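Local coordinates for protein aminotransferase (Streptomyces pactum, PDB 4ZM4) that belongs to the class-III aminotransferase family, a group of fold-related enzymes that work with pyridoxal-5'-phosphate, and is built as a two-chain assembly, at residues 40-45 with 52-57; 100-105 with 320-325; 108-113 with 327-332; 129-134 with 214-219; 191-196 with 202-207. The protein carries 1 engineered substitution. All coordinates share one frame; numbering follows the deposited sequence.

Contact 1: 40-45 with 52-57; sequences LPLVVR and LRDVED
The guanidinium of Arg53 carries the stem of Arg45 on one face: Arg45 CD sits over its centre, 3.6 Å from Arg53 CZ. The Arg45 guanidinium stands nearly perpendicular to it (planes 84° apart), with Val55 CA over the middle of one face and Asp57 OD2 at its edge, in plane. Arg45 NH1 reaches Asp57 OD1 at 3.1 Å, coming from above the carboxylate plane. The same OD1 takes a weak bond from Arg53 NH1 at 2.9 Å, so one oxygen collects both arginines in a three-residue salt-bridge network. The shared anion probably eases the closeness of the two positive heads. A turn about the CG-CD bond of Arg45 (chi3 -65°) lays its stem across Arg53 and carries the head beyond it to Val55. The type I turn from Asp54 to Asp57 brings the carboxylate within range. Beneath the charges, Arg45 N gives a nearly straight bond to Arg53 O at 2.7 Å, whereas the one from Val55 N to Val43 O, 3.2 Å, is weak. Apolar tips fill in beside the backbone, with Val43 CG1 and Val55 CG1 4.0 Å apart and Leu42 CD1 meeting Leu52 CD1 at 4.2 Å. The segments form the base of the beta hairpin 44-48 and 51-54. Arg45 NE has its main partner across the dimer, in a salt bridge to Glu98 of the second subunit. Helix 14-22 packs against Val43 and Val55, helix 396-408 against Leu42, and strand 59-62 continues the sheet beside Leu52.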
# COMPACT_ATOMS: atom_id res chain seq x y z
N LEU B 40 24.55 -13.12 0.21
CA LEU B 40 24.72 -14.46 0.73
C LEU B 40 23.32 -14.91 1.11
O LEU B 40 22.72 -14.41 2.05
CB LEU B 40 25.64 -14.50 1.95
CG LEU B 40 25.90 -15.92 2.48
CD1 LEU B 40 26.82 -16.70 1.53
CD2 LEU B 40 26.48 -15.91 3.90
N PRO B 41 22.76 -15.85 0.35
CA PRO B 41 21.34 -16.15 0.52
C PRO B 41 20.92 -16.48 1.93
O PRO B 41 21.65 -17.19 2.65
CB PRO B 41 21.12 -17.35 -0.39
CG PRO B 41 22.15 -17.19 -1.46
CD PRO B 41 23.34 -16.52 -0.82
N LEU B 42 19.74 -15.99 2.31
CA LEU B 42 19.10 -16.25 3.58
C LEU B 42 17.61 -16.25 3.34
O LEU B 42 17.08 -15.23 2.91
CB LEU B 42 19.46 -15.15 4.58
CG LEU B 42 19.15 -15.40 6.07
CD1 LEU B 42 19.56 -14.17 6.86
CD2 LEU B 42 17.69 -15.72 6.36
N VAL B 43 16.95 -17.38 3.57
CA VAL B 43 15.52 -17.46 3.46
C VAL B 43 14.95 -17.74 4.84
O VAL B 43 15.36 -18.68 5.52
CB VAL B 43 15.08 -18.57 2.48
CG1 VAL B 43 13.56 -18.58 2.36
CG2 VAL B 43 15.70 -18.38 1.12
N VAL B 44 13.98 -16.95 5.25
CA VAL B 44 13.43 -17.07 6.61
C VAL B 44 12.40 -18.18 6.69
O VAL B 44 11.62 -18.38 5.76
CB VAL B 44 12.78 -15.74 7.08
CG1 VAL B 44 12.17 -15.90 8.46
CG2 VAL B 44 13.83 -14.63 7.09
N ARG B 45 12.45 -18.92 7.78
CA ARG B 45 11.46 -19.92 8.13
C ARG B 45 10.52 -19.39 9.24
O ARG B 45 9.32 -19.63 9.22
CB ARG B 45 12.17 -21.18 8.61
CG ARG B 45 11.27 -22.17 9.38
CD ARG B 45 11.91 -23.57 9.42
NE ARG B 45 12.00 -24.13 8.07
CZ ARG B 45 12.69 -25.23 7.75
NH1 ARG B 45 13.37 -25.90 8.68
NH2 ARG B 45 12.71 -25.67 6.49
N LEU B 52 16.13 -14.55 13.79
CA LEU B 52 15.59 -15.22 12.61
C LEU B 52 15.93 -16.69 12.69
O LEU B 52 17.00 -17.06 13.19
CB LEU B 52 16.22 -14.67 11.34
CG LEU B 52 16.09 -13.18 11.07
CD1 LEU B 52 16.98 -12.81 9.89
CD2 LEU B 52 14.65 -12.80 10.80
N ARG B 53 15.04 -17.54 12.16
CA ARG B 53 15.50 -18.86 11.81
C ARG B 53 15.39 -19.12 10.33
O ARG B 53 14.35 -18.96 9.73
CB ARG B 53 15.09 -20.04 12.68
CG ARG B 53 13.65 -20.41 12.83
CD ARG B 53 13.50 -21.97 12.72
NE ARG B 53 12.12 -22.39 12.87
CZ ARG B 53 11.74 -23.66 12.97
NH1 ARG B 53 12.63 -24.65 13.01
NH2 ARG B 53 10.45 -23.92 13.06
N ASP B 54 16.54 -19.49 9.79
CA ASP B 54 16.76 -20.11 8.47
C ASP B 54 15.90 -21.31 8.08
O ASP B 54 15.36 -22.02 8.93
CB ASP B 54 18.20 -20.69 8.45
CG ASP B 54 19.16 -19.75 7.90
OD1 ASP B 54 18.72 -18.67 7.47
OD2 ASP B 54 20.36 -20.07 7.93
N VAL B 55 15.88 -21.59 6.79
CA VAL B 55 15.41 -22.88 6.29
C VAL B 55 16.40 -24.02 6.57
O VAL B 55 16.04 -25.18 6.42
CB VAL B 55 15.11 -22.84 4.77
CG1 VAL B 55 13.98 -21.89 4.49
CG2 VAL B 55 16.35 -22.46 3.96
N GLU B 56 17.66 -23.70 6.91
CA GLU B 56 18.65 -24.68 7.40
C GLU B 56 18.68 -24.74 8.93
O GLU B 56 19.62 -25.24 9.52
CB GLU B 56 20.06 -24.32 6.89
CG GLU B 56 20.20 -24.27 5.37
CD GLU B 56 21.54 -23.72 4.91
OE1 GLU B 56 22.51 -23.73 5.70
OE2 GLU B 56 21.64 -23.27 3.75
N ASP B 57 17.63 -24.21 9.57
CA ASP B 57 17.54 -24.09 11.02
C ASP B 57 18.69 -23.34 11.74
O ASP B 57 18.82 -23.40 12.94
CB ASP B 57 17.26 -25.46 11.67
CG ASP B 57 15.85 -26.03 11.32
OD1 ASP B 57 14.85 -25.25 11.31
OD2 ASP B 57 15.73 -27.26 11.10

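Contact 2: 100-105 with 320-325; sequences DARAGA and AVVAML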
# COMPACT_ATOMS: atom_id res chain seq x y z
N ASP B 100 -11.81 3.45 14.42
CA ASP B 100 -11.30 4.60 13.67
C ASP B 100 -11.04 5.80 14.59
O ASP B 100 -9.97 6.37 14.56
CB ASP B 100 -12.27 5.01 12.54
CG ASP B 100 -12.53 3.87 11.55
OD1 ASP B 100 -11.95 2.78 11.68
OD2 ASP B 100 -13.39 4.03 10.65
N ALA B 101 -11.97 6.08 15.51
CA ALA B 101 -11.78 7.15 16.51
C ALA B 101 -10.65 6.87 17.51
O ALA B 101 -9.93 7.79 17.93
CB ALA B 101 -13.09 7.44 17.25
N ARG B 102 -10.50 5.61 17.90
CA ARG B 102 -9.46 5.23 18.86
C ARG B 102 -8.07 5.32 18.22
O ARG B 102 -7.16 5.88 18.83
CB ARG B 102 -9.71 3.83 19.41
CG ARG B 102 -11.06 3.63 20.08
CD ARG B 102 -10.89 3.13 21.53
NE ARG B 102 -9.82 3.84 22.25
CZ ARG B 102 -8.62 3.36 22.66
NH1 ARG B 102 -8.25 2.09 22.48
NH2 ARG B 102 -7.78 4.19 23.26
N ALA B 103 -7.93 4.85 16.99
CA ALA B 103 -6.67 5.02 16.27
C ALA B 103 -6.33 6.48 16.08
O ALA B 103 -5.23 6.92 16.41
CB ALA B 103 -6.71 4.31 14.94
N GLY B 104 -7.29 7.26 15.60
CA GLY B 104 -7.07 8.68 15.37
C GLY B 104 -6.67 9.38 16.65
O GLY B 104 -5.69 10.14 16.66
N ALA B 105 -7.38 9.10 17.74
CA ALA B 105 -7.14 9.79 19.04
C ALA B 105 -5.79 9.46 19.63
O ALA B 105 -5.07 10.35 20.10
CB ALA B 105 -8.24 9.47 20.03
N ALA B 320 -4.18 -2.86 14.93
CA ALA B 320 -2.74 -2.89 15.15
C ALA B 320 -2.23 -1.52 15.65
O ALA B 320 -1.38 -1.46 16.52
CB ALA B 320 -2.01 -3.31 13.88
N VAL B 321 -2.76 -0.43 15.09
CA VAL B 321 -2.33 0.90 15.52
C VAL B 321 -2.74 1.09 16.97
O VAL B 321 -1.93 1.55 17.78
CB VAL B 321 -2.91 2.03 14.63
CG1 VAL B 321 -2.66 3.41 15.21
CG2 VAL B 321 -2.32 1.98 13.22
N VAL B 322 -3.97 0.72 17.30
CA VAL B 322 -4.48 0.87 18.67
C VAL B 322 -3.68 0.06 19.69
O VAL B 322 -3.31 0.56 20.75
CB VAL B 322 -5.98 0.49 18.73
CG1 VAL B 322 -6.44 0.27 20.18
CG2 VAL B 322 -6.81 1.57 18.03
N ALA B 323 -3.41 -1.19 19.36
CA ALA B 323 -2.61 -2.04 20.25
C ALA B 323 -1.17 -1.53 20.39
O ALA B 323 -0.62 -1.51 21.49
CB ALA B 323 -2.61 -3.49 19.76
N MET B 324 -0.57 -1.08 19.29
CA MET B 324 0.84 -0.72 19.30
C MET B 324 1.02 0.61 19.98
O MET B 324 1.87 0.75 20.86
CB MET B 324 1.39 -0.66 17.88
CG MET B 324 2.88 -0.41 17.78
SD MET B 324 3.91 -1.68 18.56
CE MET B 324 5.52 -1.25 17.86
N LEU B 325 0.21 1.59 19.60
CA LEU B 325 0.34 2.91 20.21
C LEU B 325 -0.18 2.88 21.67
O LEU B 325 0.35 3.60 22.51
CB LEU B 325 -0.36 3.98 19.39
CG LEU B 325 0.18 4.26 17.98
CD1 LEU B 325 -0.48 5.49 17.36
CD2 LEU B 325 1.68 4.44 18.00
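Arg102 starts its contact with Val322 at the root, its CB lying 3.9 Å from Val322 CG2. From there the chain departs beside the backbone N of its own residue and does not run straight: turns at chi2 (-124°) and again at chi3 (43°) fold it back toward the other helix. The guanidinium is thereby returned to Val322, with NH1 3.4 Å from the other methyl, CG1. The approach is oblique to the guanidinium plane, and the two side chains run roughly at right angles, so the valine has one methyl at the base of the arginine and the other at its end. Val322 CG2 also presses on the backbone of the neighbouring residue, 3.6 Å from Ala103 N. The methyl of Ala103 completes the patch, meeting Val322 CG2 at 4.1 Å and Val321 CG1 at 4.2 Å. With so small a residue at the crossing, helices 98-110 and 315-329 come close: their axes in these segments approach to 8.8 Å at a crossing angle of 41°, and the CA atoms of Ala103 and Val322 are 5.3 Å apart. Further along, Leu325 leans on Ile107 and Leu110 of the same first helix, while Asp100 and Ala101 pack on Ile21 of the second subunit. Between these two segments the chemistry is van der Waals throughout. The small Ala103 and the valine methyls probably set the spacing, and the cationic end of Arg102 contributes its bulk here, since valine offers its charge no acceptor.

Contact 3: 108-113 with 327-332; sequences AELVPG and KIRSLP
Glu109 OE1 is gripped by two nitrogens of Arg329, NH2 at 2.7 Å and NE at 2.8 Å. Both bonds are short but sharply bent and therefore weak (N-H...O 124° for NH2), because a single oxygen sits in front of the notch between the two donors. The other oxygen, OE2, lies at the guanidinium edge, in plane, and receives only a long, weak bond from NE at 3.5 Å. The carboxylate plane is turned 59° from that of the guanidinium, and the pair is therefore not the flat, two-bond salt bridge in which each oxygen takes its own N-H. Both side chains reach across almost fully extended and meet at about a right angle. In Arg329, CG lies opposite the backbone N (chi1 -178°) and the chain continues outward from it to place NE and NH2 before the acid. Under the ion pair, Leu110 CD1 touches the stem of Arg329 at CG, 4.2 Å away. At this end of the second helix, Ser330 OG donates to Lys327 O at 2.6 Å, adding a side-chain bond to the last turn. Lys327 itself turns elsewhere, making salt bridges with Asp76 and Glu78 and a cation-pi contact with Phe72. At Val111 the segment 108-113 leaves helical geometry, and Val111 packs on Gln265. What results is a surface salt bridge over a buried leucine, linking the C-terminal ends of helices 98-110 and 315-329 in this class-III aminotransferase, of the PLP-dependent fold type I.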
# COMPACT_ATOMS: atom_id res chain seq x y z
N ALA B 108 -3.24 11.46 17.64
CA ALA B 108 -3.33 12.88 18.01
C ALA B 108 -2.71 13.17 19.39
O ALA B 108 -2.02 14.18 19.56
CB ALA B 108 -4.75 13.38 17.96
N GLU B 109 -2.90 12.25 20.32
CA GLU B 109 -2.37 12.39 21.68
C GLU B 109 -0.87 12.33 21.66
O GLU B 109 -0.21 13.14 22.28
CB GLU B 109 -2.91 11.27 22.61
CG GLU B 109 -2.71 11.57 24.08
CD GLU B 109 -2.88 10.36 25.01
OE1 GLU B 109 -3.68 9.45 24.72
OE2 GLU B 109 -2.19 10.32 26.02
N LEU B 110 -0.32 11.36 20.93
CA LEU B 110 1.10 11.12 20.92
C LEU B 110 1.89 12.05 19.99
O LEU B 110 3.09 12.26 20.20
CB LEU B 110 1.38 9.62 20.59
CG LEU B 110 1.38 8.60 21.75
CD1 LEU B 110 0.29 8.83 22.76
CD2 LEU B 110 1.28 7.20 21.22
N VAL B 111 1.25 12.60 18.96
CA VAL B 111 1.99 13.44 17.98
C VAL B 111 1.51 14.87 18.02
O VAL B 111 0.36 15.14 17.69
CB VAL B 111 1.95 12.91 16.53
CG1 VAL B 111 2.95 13.65 15.66
CG2 VAL B 111 2.28 11.43 16.54
N PRO B 112 2.41 15.80 18.42
CA PRO B 112 2.09 17.22 18.62
C PRO B 112 1.34 17.85 17.44
O PRO B 112 0.25 18.42 17.61
CB PRO B 112 3.47 17.91 18.79
CG PRO B 112 4.44 16.81 19.13
CD PRO B 112 3.85 15.51 18.68
N GLY B 113 1.95 17.76 16.26
CA GLY B 113 1.45 18.44 15.06
C GLY B 113 0.27 17.78 14.37
O GLY B 113 -0.07 18.20 13.27
N LYS B 327 0.17 0.24 23.68
CA LYS B 327 1.35 -0.31 24.37
C LYS B 327 2.45 0.73 24.64
O LYS B 327 2.95 0.83 25.77
CB LYS B 327 1.96 -1.47 23.59
CG LYS B 327 3.22 -2.03 24.20
CD LYS B 327 3.55 -3.39 23.63
CE LYS B 327 4.87 -3.89 24.17
NZ LYS B 327 5.20 -5.20 23.53
N ILE B 328 2.82 1.48 23.60
CA ILE B 328 3.87 2.52 23.74
C ILE B 328 3.49 3.60 24.79
O ILE B 328 4.30 4.03 25.62
CB ILE B 328 4.15 3.21 22.40
CG1 ILE B 328 4.87 2.25 21.45
CG2 ILE B 328 4.96 4.50 22.59
CD1 ILE B 328 4.98 2.77 20.03
N ARG B 329 2.23 4.01 24.74
CA ARG B 329 1.69 5.00 25.66
C ARG B 329 1.77 4.52 27.11
O ARG B 329 2.03 5.31 28.01
CB ARG B 329 0.25 5.29 25.29
CG ARG B 329 -0.46 6.36 26.12
CD ARG B 329 -1.94 6.03 25.87
NE ARG B 329 -3.02 6.96 25.91
CZ ARG B 329 -4.31 6.59 25.83
NH1 ARG B 329 -4.65 5.32 25.80
NH2 ARG B 329 -5.27 7.53 25.85
N SER B 330 1.58 3.22 27.32
CA SER B 330 1.57 2.65 28.66
C SER B 330 2.96 2.50 29.25
O SER B 330 3.11 2.11 30.39
CB SER B 330 0.84 1.30 28.65
OG SER B 330 1.61 0.32 27.97
N LEU B 331 3.99 2.83 28.49
CA LEU B 331 5.40 2.62 28.90
C LEU B 331 6.14 3.96 28.88
O LEU B 331 6.84 4.28 27.92
CB LEU B 331 6.08 1.64 27.94
CG LEU B 331 5.48 0.22 27.91
CD1 LEU B 331 6.19 -0.61 26.83
CD2 LEU B 331 5.59 -0.49 29.25
N PRO B 332 5.96 4.74 29.95
CA PRO B 332 6.42 6.13 29.90
C PRO B 332 7.94 6.28 29.94
O PRO B 332 8.45 7.33 29.53
CB PRO B 332 5.76 6.77 31.13
CG PRO B 332 5.53 5.64 32.07
CD PRO B 332 5.27 4.42 31.22

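Contact 4: 129-134 with 214-219; sequences SALRLA and AVIVEP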
# COMPACT_ATOMS: atom_id res chain seq x y z
N SER B 129 -0.42 11.15 -1.32
CA SER B 129 -1.65 11.92 -1.01
C SER B 129 -1.37 13.15 -0.20
O SER B 129 -2.00 14.19 -0.45
CB SER B 129 -2.69 11.04 -0.35
OG SER B 129 -3.34 10.20 -1.31
N ALA B 130 -0.36 13.10 0.66
CA ALA B 130 0.07 14.26 1.40
C ALA B 130 0.60 15.38 0.49
O ALA B 130 0.31 16.59 0.71
CB ALA B 130 1.14 13.88 2.40
N LEU B 131 1.41 14.99 -0.52
CA LEU B 131 1.91 15.98 -1.49
C LEU B 131 0.76 16.58 -2.30
O LEU B 131 0.75 17.78 -2.58
CB LEU B 131 3.00 15.40 -2.38
CG LEU B 131 4.28 15.08 -1.59
CD1 LEU B 131 5.34 14.45 -2.51
CD2 LEU B 131 4.86 16.30 -0.88
N ARG B 132 -0.19 15.74 -2.69
CA ARG B 132 -1.34 16.22 -3.42
C ARG B 132 -2.10 17.21 -2.55
O ARG B 132 -2.57 18.24 -3.04
CB ARG B 132 -2.24 15.08 -3.86
CG ARG B 132 -1.78 14.37 -5.12
CD ARG B 132 -2.80 13.33 -5.52
NE ARG B 132 -2.32 12.50 -6.62
CZ ARG B 132 -2.82 11.31 -6.95
NH1 ARG B 132 -3.86 10.78 -6.31
NH2 ARG B 132 -2.28 10.63 -7.96
N LEU B 133 -2.24 16.91 -1.26
CA LEU B 133 -2.96 17.81 -0.34
C LEU B 133 -2.28 19.16 -0.29
O LEU B 133 -2.95 20.18 -0.37
CB LEU B 133 -3.02 17.20 1.06
CG LEU B 133 -3.71 18.02 2.16
CD1 LEU B 133 -5.17 18.32 1.76
CD2 LEU B 133 -3.66 17.28 3.49
N ALA B 134 -0.94 19.17 -0.24
CA ALA B 134 -0.19 20.42 -0.23
C ALA B 134 -0.34 21.23 -1.56
O ALA B 134 -0.45 22.47 -1.54
CB ALA B 134 1.28 20.16 0.07
N ALA B 214 5.29 22.62 -1.22
CA ALA B 214 5.77 21.87 -0.05
C ALA B 214 7.27 21.63 -0.08
O ALA B 214 7.87 21.48 -1.13
CB ALA B 214 5.05 20.53 0.08
N VAL B 215 7.86 21.58 1.10
CA VAL B 215 9.13 20.96 1.30
C VAL B 215 8.88 19.64 2.03
O VAL B 215 8.35 19.64 3.16
CB VAL B 215 10.04 21.82 2.14
CG1 VAL B 215 11.38 21.12 2.31
CG2 VAL B 215 10.22 23.20 1.51
N ILE B 216 9.29 18.52 1.44
CA ILE B 216 9.22 17.25 2.14
C ILE B 216 10.62 16.86 2.61
O ILE B 216 11.61 17.11 1.88
CB ILE B 216 8.56 16.14 1.29
CG1 ILE B 216 8.39 14.86 2.11
CG2 ILE B 216 9.37 15.85 0.03
CD1 ILE B 216 7.31 13.92 1.59
N VAL B 217 10.71 16.26 3.81
CA VAL B 217 11.99 16.01 4.43
C VAL B 217 11.94 14.88 5.47
O VAL B 217 10.95 14.73 6.19
CB VAL B 217 12.50 17.30 5.07
CG1 VAL B 217 11.60 17.70 6.22
CG2 VAL B 217 13.95 17.15 5.54
N GLU B 218 12.99 14.06 5.50
CA GLU B 218 13.24 13.14 6.61
C GLU B 218 13.90 13.95 7.70
O GLU B 218 15.06 14.34 7.57
CB GLU B 218 14.17 11.99 6.22
CG GLU B 218 13.56 10.95 5.29
CD GLU B 218 14.50 9.78 5.04
OE1 GLU B 218 15.04 9.22 6.04
OE2 GLU B 218 14.71 9.42 3.86
N PRO B 219 13.17 14.20 8.81
CA PRO B 219 13.76 15.14 9.79
C PRO B 219 15.10 14.63 10.31
O PRO B 219 15.99 15.43 10.58
CB PRO B 219 12.70 15.22 10.90
CG PRO B 219 11.48 14.62 10.34
CD PRO B 219 11.87 13.69 9.25
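Ala134 and Ala214 make the tight end of this helix-on-sheet contact, their CB atoms meeting at 3.8 Å with the two CA atoms 6.1 Å apart. Toward the other end the spacing is looser and filled by longer side chains. Leu131 sends CD2 across to Ala214 CB at 4.3 Å and to Ile216 CD1 at 4.2 Å, so a single methyl bridges two strand residues. Its CG lies beside the backbone N (chi1 -67°) and the chain then extends, which carries CD2 over to the strand. Neither end meets solvent, as all four touching residues are buried. Helix 123-138 runs nearly antiparallel to strand 212-217, at 157°, and the axes of the two segments stand 9.4 Å apart. Ala214 and Ile216 face the helix, while Val215 between them points to the other face of the seven-stranded sheet. Strands 142-146 and 247-251 flank this one and add Val143 and Met247 to the same layer. On the helix, Arg132 makes a salt bridge with Glu155 of the second subunit. Just past the strand, Glu218, hydrogen-bonded to Tyr150, Ala222 and Asn223, touches the bound P3B, placing the contact beside the ligand pocket. Only methyl groups and alkyl branches meet here. Dispersion and the exclusion of water therefore hold helix to sheet, with no polar pair between the two segments.

Contact 5: 191-196 with 202-207; sequences VQLGWN and RELFAR
Leu193 and Leu204 pack where a beta-alpha-beta crossover lays its helix on the sheet: edge strand 190-193 leads into helix 198-208, which returns to the parallel strand 212-217, with strand 142-146 between the two. The apolar contacts all converge on one methyl. Leu204 CD2 lies 4.0 Å from Leu193 CD1 and 4.2 Å from Leu193 CD2, set against the fork of that side chain, and 4.3 Å from Val191 CG1. A trans first torsion in Leu204 (chi1 177°) directs its branch at the strand, and the two leucines meet at an oblique angle. Their backbones stay well apart, with 8.8 Å between Leu193 CA and Leu204 CA, so the side chains alone span the gap. Val191 and Leu193 face the helix, whereas Gln192 between them points away. On the helix side, Leu204 also reaches Val144, and the adjacent Phe205 packs on Ile212 and Val215, so the helix rests on several strands at once. Backbone hydrogen bonds fix the strand in the sheet, Leu193 pairing with Thr145 and Glu147 and Val191 with Val143 and Thr145. A charged contact lies within the helix: Arg207 NH1 makes a weak salt bridge with Glu203 OE1 at 3.5 Å, one turn apart. It draws the arginine back along its own helix, and the guanidinium there has Leu204 CA over the centre of one face, 3.9 Å above the plane.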
# COMPACT_ATOMS: atom_id res chain seq x y z
N VAL B 191 12.17 19.31 -7.16
CA VAL B 191 13.45 19.96 -7.13
C VAL B 191 14.22 19.37 -5.94
O VAL B 191 13.62 18.81 -5.00
CB VAL B 191 13.17 21.50 -7.11
CG1 VAL B 191 13.83 22.23 -5.98
CG2 VAL B 191 13.49 22.13 -8.49
N GLN B 192 15.55 19.50 -5.94
CA GLN B 192 16.34 18.88 -4.90
C GLN B 192 17.49 19.78 -4.48
O GLN B 192 18.07 20.48 -5.32
CB GLN B 192 16.87 17.53 -5.38
CG GLN B 192 17.24 16.58 -4.28
CD GLN B 192 17.67 15.20 -4.73
OE1 GLN B 192 17.08 14.22 -4.31
NE2 GLN B 192 18.67 15.11 -5.61
N LEU B 193 17.81 19.75 -3.18
CA LEU B 193 18.99 20.35 -2.60
C LEU B 193 19.74 19.32 -1.76
O LEU B 193 19.22 18.28 -1.42
CB LEU B 193 18.59 21.45 -1.60
CG LEU B 193 17.62 22.53 -2.00
CD1 LEU B 193 17.28 23.34 -0.77
CD2 LEU B 193 18.25 23.40 -3.07
N GLY B 194 20.95 19.66 -1.35
CA GLY B 194 21.71 18.88 -0.40
C GLY B 194 21.18 19.08 1.02
O GLY B 194 20.81 20.19 1.41
N TRP B 195 21.19 17.99 1.78
CA TRP B 195 20.80 17.98 3.18
C TRP B 195 21.74 18.87 3.98
O TRP B 195 22.91 18.93 3.66
CB TRP B 195 20.90 16.55 3.68
CG TRP B 195 20.44 16.24 5.10
CD1 TRP B 195 21.05 15.40 5.97
CD2 TRP B 195 19.25 16.70 5.77
NE1 TRP B 195 20.33 15.31 7.12
CE2 TRP B 195 19.23 16.10 7.03
CE3 TRP B 195 18.22 17.56 5.42
CZ2 TRP B 195 18.23 16.31 7.95
CZ3 TRP B 195 17.22 17.80 6.35
CH2 TRP B 195 17.25 17.19 7.60
N ASN B 196 21.20 19.60 4.95
CA ASN B 196 21.95 20.46 5.84
C ASN B 196 22.79 21.52 5.13
O ASN B 196 23.91 21.81 5.53
CB ASN B 196 22.82 19.62 6.77
CG ASN B 196 22.00 18.86 7.81
OD1 ASN B 196 21.03 19.39 8.35
ND2 ASN B 196 22.38 17.64 8.10
N ARG B 202 18.26 28.82 1.57
CA ARG B 202 17.89 30.25 1.61
C ARG B 202 17.81 30.81 0.20
O ARG B 202 16.89 31.56 -0.13
CB ARG B 202 18.92 31.05 2.40
CG ARG B 202 18.84 30.88 3.91
CD ARG B 202 19.85 31.80 4.56
NE ARG B 202 19.48 32.03 5.96
CZ ARG B 202 20.06 31.44 7.01
NH1 ARG B 202 21.06 30.57 6.84
NH2 ARG B 202 19.63 31.75 8.24
N GLU B 203 18.78 30.45 -0.64
CA GLU B 203 18.81 30.96 -2.00
C GLU B 203 17.60 30.47 -2.78
O GLU B 203 16.89 31.26 -3.44
CB GLU B 203 20.10 30.59 -2.72
CG GLU B 203 20.44 31.58 -3.82
CD GLU B 203 21.26 30.99 -4.95
OE1 GLU B 203 21.09 31.43 -6.11
OE2 GLU B 203 22.09 30.10 -4.67
N LEU B 204 17.30 29.18 -2.62
CA LEU B 204 16.11 28.61 -3.24
C LEU B 204 14.87 29.44 -2.89
O LEU B 204 14.16 29.91 -3.77
CB LEU B 204 15.89 27.16 -2.82
CG LEU B 204 14.61 26.54 -3.40
CD1 LEU B 204 14.61 26.54 -4.91
CD2 LEU B 204 14.45 25.13 -2.88
N PHE B 205 14.62 29.61 -1.59
CA PHE B 205 13.42 30.35 -1.13
C PHE B 205 13.40 31.80 -1.54
O PHE B 205 12.34 32.35 -1.78
CB PHE B 205 13.21 30.15 0.39
CG PHE B 205 12.36 28.93 0.71
CD1 PHE B 205 12.94 27.66 0.74
CD2 PHE B 205 10.99 29.04 0.93
CE1 PHE B 205 12.19 26.55 1.01
CE2 PHE B 205 10.23 27.92 1.20
CZ PHE B 205 10.84 26.68 1.25
N ALA B 206 14.56 32.43 -1.59
CA ALA B 206 14.65 33.84 -2.05
C ALA B 206 14.17 33.95 -3.50
O ALA B 206 13.49 34.89 -3.86
CB ALA B 206 16.07 34.39 -1.90
N ARG B 207 14.48 32.94 -4.29
CA ARG B 207 14.10 32.93 -5.71
C ARG B 207 12.69 32.43 -5.96
O ARG B 207 11.99 32.95 -6.80
CB ARG B 207 15.05 32.04 -6.49
CG ARG B 207 16.43 32.61 -6.77
CD ARG B 207 17.51 31.52 -6.94
NE ARG B 207 16.95 30.19 -7.28
CZ ARG B 207 17.50 29.02 -6.94
NH1 ARG B 207 18.65 28.96 -6.24
NH2 ARG B 207 16.89 27.90 -7.28

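Overall arrangement
From the N terminus, contact 1 closes first, a short hairpin loop complete before the others open. The chain then enters helix 98-110, where contacts 2 and 3 begin; both pair it with the later helix 315-329, contact 3 running just past its end. Their segments alternate along the chain, so they cross, and with centres about 10 Å apart they bind one helix pair at successive levels. Within the long loop they span, contact 4 joins helix 123-138 to inner strand 212-217, and contact 5 closes a small loop inside that of contact 4. These last two reach the same sheet and touch where Val217 meets Trp195 and Val215 meets Phe205. Contacts 1, 2 and 4 border the second subunit.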